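Local coordinates for methionine import ATP-binding protein metN 2 (PDB 2QSW) that belongs to the nucleotide-binding subunits of ABC importers and is represented here by its C-terminal NIL domain, a ferredoxin-like fold of the ACT clan, at residues Q59-Q63 with G64-S68; A35-I39 with I40-V44. All coordinates share one frame; numbering follows the deposited sequence.

Contact 1. Residues Q59-Q63 with G64-S68; sequences QQTKQ and GAVGS
Gly-64 and Thr-61 close a tight beta hairpin in which a type I turn with Lys-62 and Gln-63 at its corners reverses the chain. Gly-64 O is gripped twice by the same residue: Thr-61 N lies 2.9 Å from Gly-64 O and Thr-61 OG1 lies 3.1 Å from Gly-64 O, the two donors arriving from opposite faces of the carbonyl plane. The hydroxyl gets there because OG1 sits between the backbone N and the carbonyl carbon (chi1 69°), which folds it over the turn. Gly-64 N answers with a bond to Thr-61 O of 3.0 Å. Glycine suits this position because at phi 115° and psi -158° a CB would be pressed against the carbonyl oxygen of Gln-63. Two residues along each strand, past the non-hydrogen-bonded pair Gln-60/Ala-65, Val-66 and Gln-59 form a hydrogen-bonded pair: Val-66 N reaches Gln-59 O almost straight at 2.9 Å, and Gln-59 N returns a bond to Val-66 O. Val-66 lies on the same face as Thr-61, the two side chains crossing at about a right angle; Val-66 CG2 stands 3.5 Å from Thr-61 OG1 and 4.1 Å from Thr-61 CG2. Beta-branched residues fit well here, for both suit extended backbone. The hairpin joins strand 50-61, outermost in this chain's sheet, to strand 64-74, whose Gly-67 bonds through its backbone to Phe-30 of strand 24-31.

Contact 2. Residues A35-I39 with I40-V44; sequences AKLPI and ISHIV. With ZN (zinc ion), chain C.
Leu-37 and Pro-38 meet His-42 at the start of helix 39-47, the first helix of the ferredoxin-like beta-alpha-beta-beta-alpha-beta fold, with Pro-38 at the N-cap. Proline is tolerated there because the helix's bonding pattern needs no N-H from that position, while its carbonyl begins the bonding. Pro-38 O takes the His-42 N-H at 2.9 Å, nearly in line with the C=O bond, and also accepts from Ser-41 OG at 3.2 Å, which approaches from above the carbonyl plane. Serine serves here because its short hydroxyl, placed between the backbone N and the carbonyl carbon (chi1 51°), folds back over the first turn. The next carbonyl, Ile-39 O, receives Ile-43 N in the same helical pattern.

His-42 can be followed outward. Its CB lies 3.2 Å from Pro-38 O and 3.7 Å from Leu-37 CD1. With CG anti to the backbone N (chi1 -175°), the ring leaves the helix alongside Leu-37, and His-42 CG again meets Leu-37 CD1 at 3.7 Å. Farther along, ND1 and CE1 come beneath the other methyl: Leu-37 CD2 lies over one ring face, 4.2 Å from the centroid and offset toward the rim, a CH-pi contact. Branched leucine thus supports the imidazole with both methyls and may help to steady its tilt. NE2, at the tip of the ring, serves the metal, and Glu-46, one helical turn on, supplies a second ligand through OE1. His-42 NE2 ends the path with a 2.0 Å bond to zinc.

In the fold
Contact 2 comes first in the chain, at the head of helix 39-47; that helix leads into strand 50-61, whose far end turns over in contact 1. Their centres are about 16 Å apart and their nearest atoms about 5 Å, without touching. Gln-34, immediately before residues 35-39, spans part of that distance by its bond to Ala-65. Contact 2 belongs to the metal site of His-42 and Glu-46. Contact 1 supplies no ligand, although the side chain of Val-66 lies about 8 Å from a different bound zinc. On the helix-bearing face of the sheet, Ile-39 and Ile-43 pack on Leu-87 of helix 77-89, and Ile-40 on Val-51 of the hairpin's first strand.

Contact 1. Residues Q59-Q63 with G64-S68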
ATOM      1  N   GLN A  59      -5.755  20.344  -8.921  1.00 18.09           N
ATOM      2  CA  GLN A  59      -5.790  21.533  -9.775  1.00 19.79           C
ATOM      3  C   GLN A  59      -5.615  21.110 -11.211  1.00 21.52           C
ATOM      4  O   GLN A  59      -4.951  20.134 -11.496  1.00 19.36           O
ATOM      5  CB  GLN A  59      -4.683  22.496  -9.362  1.00 21.45           C
ATOM      6  CG  GLN A  59      -4.772  22.940  -7.888  1.00 26.74           C
ATOM      7  CD  GLN A  59      -6.013  23.814  -7.585  1.00 34.44           C
ATOM      8  OE1 GLN A  59      -6.277  24.805  -8.300  1.00 40.13           O
ATOM      9  NE2 GLN A  59      -6.774  23.457  -6.525  1.00 36.38           N
ATOM     10  N   GLN A  60      -6.219  21.857 -12.123  1.00 23.84           N
ATOM     11  CA  GLN A  60      -6.015  21.608 -13.543  0.60 26.67           C
ATOM     12  C   GLN A  60      -4.725  22.365 -13.968  1.00 27.15           C
ATOM     13  O   GLN A  60      -4.494  23.527 -13.611  1.00 28.23           O
ATOM     14  CB  GLN A  60      -7.285  22.036 -14.322  0.60 27.20           C
ATOM     15  CG  GLN A  60      -7.834  21.095 -15.465  0.60 27.74           C
ATOM     16  CD  GLN A  60      -7.602  19.580 -15.305  0.60 28.44           C
ATOM     17  OE1 GLN A  60      -8.141  18.901 -14.398  0.60 25.71           O
ATOM     18  NE2 GLN A  60      -6.845  19.029 -16.251  0.60 29.29           N
ATOM     19  N   THR A  61      -3.856  21.676 -14.689  1.00 28.73           N
ATOM     20  CA  THR A  61      -2.610  22.291 -15.172  1.00 29.10           C
ATOM     21  C   THR A  61      -2.520  21.925 -16.631  1.00 31.23           C
ATOM     22  O   THR A  61      -3.367  21.203 -17.133  1.00 30.37           O
ATOM     23  CB  THR A  61      -1.354  21.773 -14.448  1.00 29.43           C
ATOM     24  OG1 THR A  61      -1.147  20.416 -14.835  1.00 29.99           O
ATOM     25  CG2 THR A  61      -1.484  21.898 -12.927  1.00 28.74           C
ATOM     26  N   LYS A  62      -1.490  22.406 -17.326  1.00 33.92           N
ATOM     27  CA  LYS A  62      -1.299  22.007 -18.721  1.00 35.72           C
ATOM     28  C   LYS A  62      -1.030  20.497 -18.841  1.00 35.67           C
ATOM     29  O   LYS A  62      -1.362  19.882 -19.858  1.00 36.77           O
ATOM     30  CB  LYS A  62      -0.226  22.865 -19.390  1.00 37.20           C
ATOM     31  CG  LYS A  62      -0.719  24.314 -19.546  1.00 38.97           C
ATOM     32  CD  LYS A  62       0.291  25.258 -20.172  1.00 38.94           C
ATOM     33  CE  LYS A  62      -0.292  26.682 -20.252  1.00 40.66           C
ATOM     34  NZ  LYS A  62       0.682  27.690 -20.794  1.00 42.72           N
ATOM     35  N   GLN A  63      -0.520  19.896 -17.762  1.00 34.53           N
ATOM     36  CA  GLN A  63      -0.250  18.458 -17.696  0.60 33.77           C
ATOM     37  C   GLN A  63      -1.507  17.639 -17.451  1.00 33.10           C
ATOM     38  O   GLN A  63      -1.474  16.416 -17.591  1.00 34.23           O
ATOM     39  CB  GLN A  63       0.735  18.147 -16.567  0.60 34.57           C
ATOM     40  CG  GLN A  63       1.954  19.077 -16.513  0.60 35.60           C
ATOM     41  CD  GLN A  63       1.886  20.111 -15.394  0.60 35.96           C
ATOM     42  OE1 GLN A  63       2.284  21.270 -15.562  0.60 36.23           O
ATOM     43  NE2 GLN A  63       1.384  19.694 -14.248  0.60 36.02           N
ATOM     44  N   GLY A  64      -2.607  18.303 -17.063  1.00 30.19           N
ATOM     45  CA  GLY A  64      -3.876  17.625 -16.716  1.00 27.63           C
ATOM     46  C   GLY A  64      -4.205  17.825 -15.221  1.00 23.57           C
ATOM     47  O   GLY A  64      -3.723  18.783 -14.616  1.00 24.28           O
ATOM     48  N   ALA A  65      -5.025  16.957 -14.629  1.00 20.93           N
ATOM     49  CA  ALA A  65      -5.376  17.100 -13.211  1.00 19.13           C
ATOM     50  C   ALA A  65      -4.189  16.657 -12.380  1.00 16.92           C
ATOM     51  O   ALA A  65      -3.637  15.581 -12.616  1.00 16.51           O
ATOM     52  CB  ALA A  65      -6.614  16.276 -12.806  1.00 20.11           C
ATOM     53  N   VAL A  66      -3.757  17.519 -11.478  1.00 15.41           N
ATOM     54  CA  VAL A  66      -2.605  17.243 -10.610  1.00 16.70           C
ATOM     55  C   VAL A  66      -2.934  17.501  -9.143  1.00 14.97           C
ATOM     56  O   VAL A  66      -3.605  18.477  -8.797  1.00 16.57           O
ATOM     57  CB  VAL A  66      -1.405  18.139 -11.033  1.00 16.15           C
ATOM     58  CG1 VAL A  66      -0.287  18.029 -10.040  1.00 21.35           C
ATOM     59  CG2 VAL A  66      -0.926  17.818 -12.430  1.00 16.85           C
ATOM     60  N   GLY A  67      -2.455  16.640  -8.255  1.00 13.72           N
ATOM     61  CA  GLY A  67      -2.643  16.792  -6.852  1.00 13.64           C
ATOM     62  C   GLY A  67      -2.858  15.482  -6.105  1.00 14.55           C
ATOM     63  O   GLY A  67      -2.373  14.449  -6.555  1.00 14.92           O
ATOM     64  N   SER A  68      -3.594  15.555  -4.998  1.00 14.17           N
ATOM     65  CA  SER A  68      -3.804  14.396  -4.149  1.00 15.62           C
ATOM     66  C   SER A  68      -5.252  14.335  -3.669  1.00 15.51           C
ATOM     67  O   SER A  68      -5.941  15.360  -3.557  1.00 15.64           O
ATOM     68  CB  SER A  68      -2.892  14.446  -2.956  1.00 17.86           C
ATOM     69  OG  SER A  68      -3.118  15.601  -2.204  1.00 20.94           O
TER

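Contact 2. Residues A35-I39 with I40-V44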
ATOM      1  N   ALA A  35      -4.486   7.508 -16.273  1.00 14.35           N
ATOM      2  CA  ALA A  35      -5.381   7.064 -17.313  1.00 15.55           C
ATOM      3  C   ALA A  35      -6.456   8.126 -17.578  1.00 16.51           C
ATOM      4  O   ALA A  35      -7.013   8.722 -16.637  1.00 17.85           O
ATOM      5  CB  ALA A  35      -6.045   5.719 -16.918  1.00 16.14           C
ATOM      6  N   LYS A  36      -6.748   8.349 -18.852  1.00 18.17           N
ATOM      7  CA  LYS A  36      -7.758   9.346 -19.269  1.00 19.28           C
ATOM      8  C   LYS A  36      -9.115   8.673 -19.342  1.00 19.32           C
ATOM      9  O   LYS A  36      -9.662   8.355 -20.411  1.00 20.90           O
ATOM     10  CB  LYS A  36      -7.325   9.983 -20.563  1.00 20.14           C
ATOM     11  CG  LYS A  36      -6.150  10.883 -20.329  1.00 20.83           C
ATOM     12  CD  LYS A  36      -5.562  11.381 -21.680  1.00 23.74           C
ATOM     13  CE  LYS A  36      -4.144  11.942 -21.517  1.00 26.61           C
ATOM     14  NZ  LYS A  36      -4.079  13.098 -20.597  1.00 32.87           N
ATOM     15  N   LEU A  37      -9.624   8.391 -18.152  1.00 18.40           N
ATOM     16  CA  LEU A  37     -10.961   7.874 -17.991  1.00 18.60           C
ATOM     17  C   LEU A  37     -11.497   8.380 -16.640  1.00 16.82           C
ATOM     18  O   LEU A  37     -10.750   9.021 -15.860  1.00 16.15           O
ATOM     19  CB  LEU A  37     -10.995   6.350 -18.190  1.00 19.90           C
ATOM     20  CG  LEU A  37     -10.095   5.514 -17.283  1.00 20.82           C
ATOM     21  CD1 LEU A  37     -10.699   5.490 -15.904  1.00 23.71           C
ATOM     22  CD2 LEU A  37      -9.909   4.101 -17.729  1.00 21.70           C
ATOM     23  N   PRO A  38     -12.820   8.238 -16.414  1.00 16.64           N
ATOM     24  CA  PRO A  38     -13.432   8.710 -15.163  1.00 15.68           C
ATOM     25  C   PRO A  38     -13.054   7.786 -13.999  1.00 14.98           C
ATOM     26  O   PRO A  38     -13.728   6.816 -13.707  1.00 14.98           O
ATOM     27  CB  PRO A  38     -14.911   8.712 -15.495  1.00 15.62           C
ATOM     28  CG  PRO A  38     -14.982   8.678 -17.011  1.00 18.04           C
ATOM     29  CD  PRO A  38     -13.848   7.776 -17.353  1.00 17.21           C
ATOM     30  N   ILE A  39     -11.909   8.076 -13.415  1.00 14.61           N
ATOM     31  CA  ILE A  39     -11.199   7.152 -12.499  0.50 15.07           C
ATOM     32  C   ILE A  39     -12.068   6.654 -11.355  1.00 14.79           C
ATOM     33  O   ILE A  39     -12.187   5.440 -11.098  1.00 14.76           O
ATOM     34  CB  ILE A  39      -9.974   7.853 -11.859  0.50 15.42           C
ATOM     35  CG1 ILE A  39      -8.917   8.188 -12.912  0.50 16.87           C
ATOM     36  CG2 ILE A  39      -9.347   6.980 -10.748  0.50 14.99           C
ATOM     37  CD1 ILE A  39      -8.263   7.009 -13.547  0.50 18.05           C
ATOM     38  N   ILE A  40     -12.698   7.595 -10.649  1.00 15.60           N
ATOM     39  CA  ILE A  40     -13.398   7.178  -9.423  1.00 15.39           C
ATOM     40  C   ILE A  40     -14.601   6.322  -9.756  1.00 14.00           C
ATOM     41  O   ILE A  40     -14.815   5.250  -9.167  1.00 14.51           O
ATOM     42  CB  ILE A  40     -13.796   8.351  -8.517  1.00 17.62           C
ATOM     43  CG1 ILE A  40     -12.535   9.059  -8.006  1.00 20.90           C
ATOM     44  CG2 ILE A  40     -14.685   7.858  -7.373  1.00 18.28           C
ATOM     45  CD1 ILE A  40     -11.569   8.213  -7.138  1.00 24.66           C
ATOM     46  N   SER A  41     -15.422   6.736 -10.720  1.00 12.93           N
ATOM     47  CA  SER A  41     -16.555   5.857 -11.090  1.00 12.05           C
ATOM     48  C   SER A  41     -16.082   4.523 -11.671  1.00 12.23           C
ATOM     49  O   SER A  41     -16.734   3.476 -11.478  1.00 12.67           O
ATOM     50  CB  SER A  41     -17.527   6.553 -12.055  1.00 12.32           C
ATOM     51  OG  SER A  41     -16.825   7.107 -13.138  1.00 13.18           O
ATOM     52  N   HIS A  42     -14.980   4.559 -12.420  1.00 13.04           N
ATOM     53  CA  HIS A  42     -14.456   3.355 -13.022  1.00 12.77           C
ATOM     54  C   HIS A  42     -14.155   2.276 -11.955  1.00 11.97           C
ATOM     55  O   HIS A  42     -14.557   1.122 -12.064  1.00 13.16           O
ATOM     56  CB  HIS A  42     -13.197   3.710 -13.782  1.00 12.49           C
ATOM     57  CG  HIS A  42     -12.621   2.577 -14.556  1.00 13.04           C
ATOM     58  ND1 HIS A  42     -12.923   2.358 -15.881  1.00 16.36           N
ATOM     59  CD2 HIS A  42     -11.770   1.591 -14.196  1.00 12.86           C
ATOM     60  CE1 HIS A  42     -12.277   1.285 -16.304  1.00 15.83           C
ATOM     61  NE2 HIS A  42     -11.563   0.807 -15.305  1.00 13.51           N
ATOM     62  N   ILE A  43     -13.472   2.692 -10.901  1.00 13.24           N
ATOM     63  CA  ILE A  43     -13.125   1.739  -9.837  0.50 13.01           C
ATOM     64  C   ILE A  43     -14.350   1.338  -8.998  1.00 13.56           C
ATOM     65  O   ILE A  43     -14.452   0.181  -8.588  1.00 13.75           O
ATOM     66  CB  ILE A  43     -11.895   2.185  -8.961  0.50 13.81           C
ATOM     67  CG1 ILE A  43     -12.181   3.401  -8.053  0.50 13.28           C
ATOM     68  CG2 ILE A  43     -10.707   2.394  -9.867  0.50 11.98           C
ATOM     69  CD1 ILE A  43     -11.360   3.363  -6.773  0.50 13.18           C
ATOM     70  N   VAL A  44     -15.280   2.270  -8.769  1.00 12.15           N
ATOM     71  CA  VAL A  44     -16.487   1.929  -8.066  1.00 13.49           C
ATOM     72  C   VAL A  44     -17.203   0.791  -8.750  1.00 14.55           C
ATOM     73  O   VAL A  44     -17.595  -0.180  -8.104  1.00 15.63           O
ATOM     74  CB  VAL A  44     -17.439   3.151  -7.952  1.00 13.25           C
ATOM     75  CG1 VAL A  44     -18.863   2.703  -7.543  1.00 15.03           C
ATOM     76  CG2 VAL A  44     -16.851   4.177  -6.965  1.00 14.23           C
TER
HETATM   77 ZN    ZN C 202     -10.729  -1.038 -15.283  1.00 16.95          ZN